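Local coordinates for deoxyribodipyrimidine photo-lyase (Oryza sativa Japonica Group, PDB 3UMV), which uses light of 300-600 nm and an FAD cofactor to split UV-induced cyclobutane pyrimidine dimers in DNA back into separate pyrimidine residues, at residues A[361-366]-A[372-377]; A[376-381]-A[404-409]. One frame throughout, in Å; residues are numbered along the deposited sequence.

Contact 1. Residues A[361-366]-A[372-377]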
loop_
_atom_site.group_PDB
_atom_site.type_symbol
_atom_site.label_atom_id
_atom_site.label_comp_id
_atom_site.label_asym_id
_atom_site.label_seq_id
_atom_site.Cartn_x
_atom_site.Cartn_y
_atom_site.Cartn_z
ATOM N N HIS A 361 11.910 -6.767 -29.968
ATOM C CA HIS A 361 10.600 -6.182 -30.214
ATOM C C HIS A 361 10.509 -4.825 -29.531
ATOM O O HIS A 361 11.136 -4.602 -28.501
ATOM C CB HIS A 361 9.487 -7.070 -29.658
ATOM C CG HIS A 361 9.491 -8.460 -30.202
ATOM N ND1 HIS A 361 8.786 -8.816 -31.332
ATOM C CD2 HIS A 361 10.114 -9.584 -29.775
ATOM C CE1 HIS A 361 8.976 -10.099 -31.579
ATOM N NE2 HIS A 361 9.782 -10.589 -30.653
ATOM N N ILE A 362 9.723 -3.923 -30.115
ATOM C CA ILE A 362 9.406 -2.649 -29.485
ATOM C C ILE A 362 7.886 -2.509 -29.525
ATOM O O ILE A 362 7.288 -2.537 -30.606
ATOM C CB ILE A 362 10.088 -1.454 -30.211
ATOM C CG1 ILE A 362 11.615 -1.509 -30.072
ATOM C CG2 ILE A 362 9.623 -0.134 -29.644
ATOM C CD1 ILE A 362 12.114 -1.152 -28.674
ATOM N N TYR A 363 7.255 -2.418 -28.359
ATOM C CA TYR A 363 5.822 -2.140 -28.274
ATOM C C TYR A 363 5.581 -0.770 -27.687
ATOM O O TYR A 363 6.329 -0.324 -26.823
ATOM C CB TYR A 363 5.094 -3.188 -27.415
ATOM C CG TYR A 363 5.078 -4.543 -28.064
ATOM C CD1 TYR A 363 5.816 -5.600 -27.542
ATOM C CD2 TYR A 363 4.364 -4.752 -29.234
ATOM C CE1 TYR A 363 5.823 -6.833 -28.164
ATOM C CE2 TYR A 363 4.365 -5.975 -29.857
ATOM C CZ TYR A 363 5.088 -7.011 -29.328
ATOM O OH TYR A 363 5.082 -8.229 -29.968
ATOM N N THR A 364 4.527 -0.102 -28.143
ATOM C CA THR A 364 4.153 1.175 -27.564
ATOM C C THR A 364 3.398 0.924 -26.273
ATOM O O THR A 364 2.984 -0.206 -25.981
ATOM C CB THR A 364 3.233 1.986 -28.501
ATOM O OG1 THR A 364 1.990 1.296 -28.682
ATOM C CG2 THR A 364 3.887 2.188 -29.852
ATOM N N ARG A 365 3.196 1.990 -25.514
ATOM C CA ARG A 365 2.414 1.901 -24.289
ATOM C C ARG A 365 0.994 1.413 -24.581
ATOM O O ARG A 365 0.475 0.548 -23.870
ATOM C CB ARG A 365 2.413 3.245 -23.554
ATOM C CG ARG A 365 1.515 3.289 -22.328
ATOM C CD ARG A 365 1.694 4.600 -21.562
ATOM N NE ARG A 365 3.052 4.710 -21.031
ATOM C CZ ARG A 365 3.439 5.576 -20.094
ATOM N NH1 ARG A 365 2.575 6.433 -19.568
ATOM N NH2 ARG A 365 4.697 5.587 -19.688
ATOM N N GLU A 366 0.380 1.937 -25.642
ATOM C CA GLU A 366 -0.977 1.528 -26.005
ATOM C C GLU A 366 -1.067 0.032 -26.307
ATOM O O GLU A 366 -1.996 -0.636 -25.855
ATOM C CB GLU A 366 -1.523 2.357 -27.181
ATOM C CG GLU A 366 -2.930 1.950 -27.652
ATOM C CD GLU A 366 -2.920 1.001 -28.862
ATOM O OE1 GLU A 366 -2.184 1.269 -29.845
ATOM O OE2 GLU A 366 -3.657 -0.014 -28.833
ATOM N N LYS A 372 -1.435 -6.562 -26.692
ATOM C CA LYS A 372 -1.279 -6.897 -28.103
ATOM C C LYS A 372 0.142 -7.314 -28.500
ATOM O O LYS A 372 0.633 -6.928 -29.560
ATOM C CB LYS A 372 -1.741 -5.726 -28.981
ATOM C CG LYS A 372 -3.159 -5.225 -28.688
ATOM C CD LYS A 372 -4.222 -6.256 -29.019
ATOM C CE LYS A 372 -5.622 -5.659 -28.860
ATOM N NZ LYS A 372 -6.712 -6.642 -29.132
ATOM N N THR A 373 0.796 -8.119 -27.666
ATOM C CA THR A 373 2.122 -8.605 -28.001
ATOM C C THR A 373 2.100 -10.015 -28.604
ATOM O O THR A 373 1.069 -10.699 -28.588
ATOM C CB THR A 373 3.040 -8.617 -26.779
ATOM O OG1 THR A 373 2.735 -9.749 -25.945
ATOM C CG2 THR A 373 2.896 -7.316 -25.983
ATOM N N HIS A 374 3.257 -10.433 -29.106
ATOM C CA HIS A 374 3.459 -11.779 -29.631
ATOM C C HIS A 374 3.462 -12.836 -28.525
ATOM O O HIS A 374 3.432 -14.030 -28.809
ATOM C CB HIS A 374 4.802 -11.853 -30.354
ATOM C CG HIS A 374 5.976 -11.736 -29.434
ATOM N ND1 HIS A 374 6.405 -10.527 -28.930
ATOM C CD2 HIS A 374 6.789 -12.678 -28.896
ATOM C CE1 HIS A 374 7.447 -10.724 -28.141
ATOM N NE2 HIS A 374 7.703 -12.020 -28.106
ATOM N N ASP A 375 3.520 -12.397 -27.273
ATOM C CA ASP A 375 3.702 -13.303 -26.125
ATOM C C ASP A 375 2.381 -13.555 -25.392
ATOM O O ASP A 375 1.889 -12.677 -24.686
ATOM C CB ASP A 375 4.740 -12.683 -25.181
ATOM C CG ASP A 375 5.037 -13.547 -23.949
ATOM O OD1 ASP A 375 6.087 -13.320 -23.297
ATOM O OD2 ASP A 375 4.252 -14.460 -23.635
ATOM N N PRO A 376 1.787 -14.753 -25.555
ATOM C CA PRO A 376 0.469 -14.971 -24.959
ATOM C C PRO A 376 0.511 -15.052 -23.436
ATOM O O PRO A 376 -0.491 -14.753 -22.805
ATOM C CB PRO A 376 0.029 -16.312 -25.552
ATOM C CG PRO A 376 1.296 -16.999 -25.882
ATOM C CD PRO A 376 2.244 -15.925 -26.323
ATOM N N LEU A 377 1.644 -15.459 -22.878
ATOM C CA LEU A 377 1.825 -15.479 -21.434
ATOM C C LEU A 377 1.832 -14.037 -20.889
ATOM O O LEU A 377 1.162 -13.739 -19.907
ATOM C CB LEU A 377 3.100 -16.220 -21.055
ATOM C CG LEU A 377 3.402 -16.234 -19.552
ATOM C CD1 LEU A 377 2.222 -16.806 -18.746
ATOM C CD2 LEU A 377 4.674 -17.012 -19.278
#
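Lys372 meets the ring of Tyr363 through its backbone: its carbonyl O lies 3.9 Å from Tyr363 CE2, while the lysine chain runs off in another direction. Thr373 follows and covers one face of that ring. Thr373 CG2 stands 3.8 Å from the centroid of the Tyr363 ring, 17° off its normal, a CH-pi contact; Thr373 CB lies 3.6 Å from Tyr363 CE1. With CG2 turned to the tyrosine, the hydroxyl faces along its own chain, where Thr373 OG1 accepts from Asp375 N (3.1 Å) and closes an ST turn. His374 carries the rest of the contact. Its chi1 of 68° sets the ring between backbone N and carbonyl carbon, so that ND1 comes to the edge of the tyrosine ring, near its plane, and hydrogen-bonds Tyr363 OH at 2.8 Å. The same imidazole lies face to face with His361, planes at 18° and centroids 3.8 Å apart, the rings offset so that His374 CE1 sits above the rim at His361 CD2 (3.3 Å). One bond at the edge and one stack on the face together fix the rotation of His374. A phenylalanine in place of Tyr363 would probably leave His374 ND1 without this mate and the imidazole freer to turn from the stack. Asp375 lays CB over the other face of the His374 ring, and its carboxylate turns to the chain ahead: OD2 accepts from Trp378 N and, weakly, from Leu377 N, while OD1 is hydrogen-bonded to Tyr398 OH. Asp375 is thus the N-cap of helix 376-388. The rings of His361, Tyr363 and His374 all meet the buried Trp406, predicted to be an electron-transfer tryptophan of this class II photolyase, and form its surroundings on the surface side.

Contact 2. Residues A[376-381]-A[404-409]. With EDO (1,2-ethanediol), chain F.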
loop_
_atom_site.group_PDB
_atom_site.type_symbol
_atom_site.label_atom_id
_atom_site.label_comp_id
_atom_site.label_asym_id
_atom_site.label_seq_id
_atom_site.Cartn_x
_atom_site.Cartn_y
_atom_site.Cartn_z
ATOM N N PRO A 376 1.787 -14.753 -25.555
ATOM C CA PRO A 376 0.469 -14.971 -24.959
ATOM C C PRO A 376 0.511 -15.052 -23.436
ATOM O O PRO A 376 -0.491 -14.753 -22.805
ATOM C CB PRO A 376 0.029 -16.312 -25.552
ATOM C CG PRO A 376 1.296 -16.999 -25.882
ATOM C CD PRO A 376 2.244 -15.925 -26.323
ATOM N N LEU A 377 1.644 -15.459 -22.878
ATOM C CA LEU A 377 1.825 -15.479 -21.434
ATOM C C LEU A 377 1.832 -14.037 -20.889
ATOM O O LEU A 377 1.162 -13.739 -19.907
ATOM C CB LEU A 377 3.100 -16.220 -21.055
ATOM C CG LEU A 377 3.402 -16.234 -19.552
ATOM C CD1 LEU A 377 2.222 -16.806 -18.746
ATOM C CD2 LEU A 377 4.674 -17.012 -19.278
ATOM N N TRP A 378 2.547 -13.143 -21.566
ATOM C CA TRP A 378 2.576 -11.746 -21.150
ATOM C C TRP A 378 1.195 -11.125 -21.298
ATOM O O TRP A 378 0.695 -10.467 -20.388
ATOM C CB TRP A 378 3.611 -10.946 -21.941
ATOM C CG TRP A 378 3.808 -9.602 -21.305
ATOM C CD1 TRP A 378 4.731 -9.288 -20.344
ATOM C CD2 TRP A 378 3.011 -8.421 -21.506
ATOM N NE1 TRP A 378 4.579 -7.982 -19.957
ATOM C CE2 TRP A 378 3.540 -7.417 -20.657
ATOM C CE3 TRP A 378 1.921 -8.105 -22.337
ATOM C CZ2 TRP A 378 2.999 -6.128 -20.590
ATOM C CZ3 TRP A 378 1.397 -6.818 -22.286
ATOM C CH2 TRP A 378 1.944 -5.842 -21.418
ATOM N N ASN A 379 0.566 -11.355 -22.448
ATOM C CA ASN A 379 -0.778 -10.851 -22.651
ATOM C C ASN A 379 -1.725 -11.273 -21.538
ATOM O O ASN A 379 -2.539 -10.468 -21.090
ATOM C CB ASN A 379 -1.346 -11.327 -23.998
ATOM C CG ASN A 379 -0.644 -10.720 -25.196
ATOM O OD1 ASN A 379 -0.783 -11.227 -26.314
ATOM N ND2 ASN A 379 0.107 -9.646 -24.988
ATOM N N ALA A 380 -1.625 -12.533 -21.105
ATOM C CA ALA A 380 -2.474 -13.057 -20.035
ATOM C C ALA A 380 -2.242 -12.304 -18.728
ATOM O O ALA A 380 -3.186 -11.969 -18.030
ATOM C CB ALA A 380 -2.242 -14.594 -19.844
ATOM N N SER A 381 -0.981 -12.035 -18.409
ATOM C CA SER A 381 -0.663 -11.327 -17.175
ATOM C C SER A 381 -1.221 -9.907 -17.217
ATOM O O SER A 381 -1.795 -9.431 -16.242
ATOM C CB SER A 381 0.843 -11.338 -16.892
ATOM O OG SER A 381 1.582 -10.543 -17.800
ATOM N N LEU A 404 10.734 -4.045 -19.961
ATOM C CA LEU A 404 12.138 -3.674 -20.182
ATOM C C LEU A 404 12.654 -4.218 -21.517
ATOM O O LEU A 404 13.344 -3.521 -22.289
ATOM C CB LEU A 404 13.012 -4.204 -19.045
ATOM C CG LEU A 404 14.521 -4.059 -19.251
ATOM C CD1 LEU A 404 14.905 -2.583 -19.379
ATOM C CD2 LEU A 404 15.279 -4.720 -18.100
ATOM N N GLU A 405 12.304 -5.466 -21.806
ATOM C CA GLU A 405 12.808 -6.119 -23.011
ATOM C C GLU A 405 12.214 -5.566 -24.306
ATOM O O GLU A 405 12.819 -5.679 -25.359
ATOM C CB GLU A 405 12.514 -7.610 -22.925
ATOM C CG GLU A 405 13.326 -8.459 -23.878
ATOM C CD GLU A 405 13.128 -9.939 -23.630
ATOM O OE1 GLU A 405 13.837 -10.737 -24.263
ATOM O OE2 GLU A 405 12.286 -10.307 -22.787
ATOM N N TRP A 406 11.026 -4.981 -24.227
ATOM C CA TRP A 406 10.307 -4.561 -25.420
ATOM C C TRP A 406 10.092 -3.052 -25.481
ATOM O O TRP A 406 9.170 -2.586 -26.138
ATOM C CB TRP A 406 8.936 -5.250 -25.492
ATOM C CG TRP A 406 9.009 -6.739 -25.487
ATOM C CD1 TRP A 406 10.043 -7.521 -25.928
ATOM C CD2 TRP A 406 8.013 -7.631 -24.989
ATOM N NE1 TRP A 406 9.733 -8.856 -25.745
ATOM C CE2 TRP A 406 8.492 -8.941 -25.166
ATOM C CE3 TRP A 406 6.756 -7.445 -24.402
ATOM C CZ2 TRP A 406 7.756 -10.063 -24.776
ATOM C CZ3 TRP A 406 6.019 -8.566 -24.031
ATOM C CH2 TRP A 406 6.528 -9.849 -24.211
ATOM N N THR A 407 10.913 -2.282 -24.781
ATOM C CA THR A 407 10.824 -0.836 -24.932
ATOM C C THR A 407 12.191 -0.237 -25.205
ATOM O O THR A 407 13.216 -0.905 -25.050
ATOM C CB THR A 407 10.133 -0.147 -23.734
ATOM O OG1 THR A 407 10.847 -0.440 -22.529
ATOM C CG2 THR A 407 8.692 -0.629 -23.599
ATOM N N SER A 408 12.203 1.019 -25.632
ATOM C CA SER A 408 13.427 1.649 -26.121
ATOM C C SER A 408 14.540 1.794 -25.074
ATOM O O SER A 408 15.725 1.780 -25.418
ATOM C CB SER A 408 13.117 3.006 -26.774
ATOM O OG SER A 408 12.546 3.900 -25.832
ATOM N N GLY A 409 14.170 1.927 -23.802
ATOM C CA GLY A 409 15.151 2.003 -22.734
ATOM C C GLY A 409 14.493 1.817 -21.384
ATOM O O GLY A 409 13.262 1.843 -21.283
HETATM C C1 EDO F . 17.122 -10.143 -25.233
HETATM O O1 EDO F . 15.954 -9.515 -25.603
HETATM C C2 EDO F . 17.635 -9.941 -23.986
HETATM O O2 EDO F . 18.761 -10.623 -23.595
#
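Trp406 and Trp378, both buried, make the whole of this contact, an edge-to-face (T-shaped) pair. The six-membered ring of Trp406 points its far edge at the five-membered ring of Trp378, with centroids 5.1 Å apart and planes at 68°. Trp406 CZ3 does the touching, 3.7 Å from Trp378 CG and over the face of the Trp378 indole, offset toward its rim, and the neighbouring CH2 comes 3.9 Å from Trp378 CB. Trp378 leaves helix 376-388 with CG trans to its backbone N (chi1 -169°), which sends the indole out toward Trp406, while Trp406 reaches back from the first residue beyond helix 393-405. Both are predicted to pass electrons as tryptophanyl radicals, and van der Waals contact between them suits such a relay: Trp378 lies about 9 Å from the FAD at its nearest atoms and also meets the nearly parallel ring of Trp399, the third predicted member. The Trp378 indole is fixed at its polar end too, since NE1 donates to the backbone O of Trp399. On the face of Trp378 opposite Trp406 lies Ser381 OG, turned by its own bond to Trp378 O (2.7 Å), which it meets in the carbonyl plane on a lone pair. Beside Trp406 in sequence, Glu405 makes a salt bridge to Lys402 through OE2 and a hydrogen bond to Tyr460 OH through OE1, which also accepts from O1 of an ethanediol at 2.8 Å, a molecule probably left from crystallisation.

In the fold
Contacts 1 and 2 lie with centres about 5 Å apart, about 28 Å (contact 1) and 24 Å (contact 2) from the centre of the chain, in its largely helical C-terminal part. Along the chain, 361-366 comes first, then 372-377, which runs into helix 376-388 and so shares Pro376 and Leu377 with contact 2; 404-409 follows at the end of helix 393-405. Trp406 joins them: a probable backbone bond from Tyr363 N to Trp406 O (2.9 Å) ties the first segment to the last. The two contacts would mark the outer part of a way from the surface through Trp406 and Trp378, and then Trp399, toward the flavin, consistent with the predicted electron transfer to FAD.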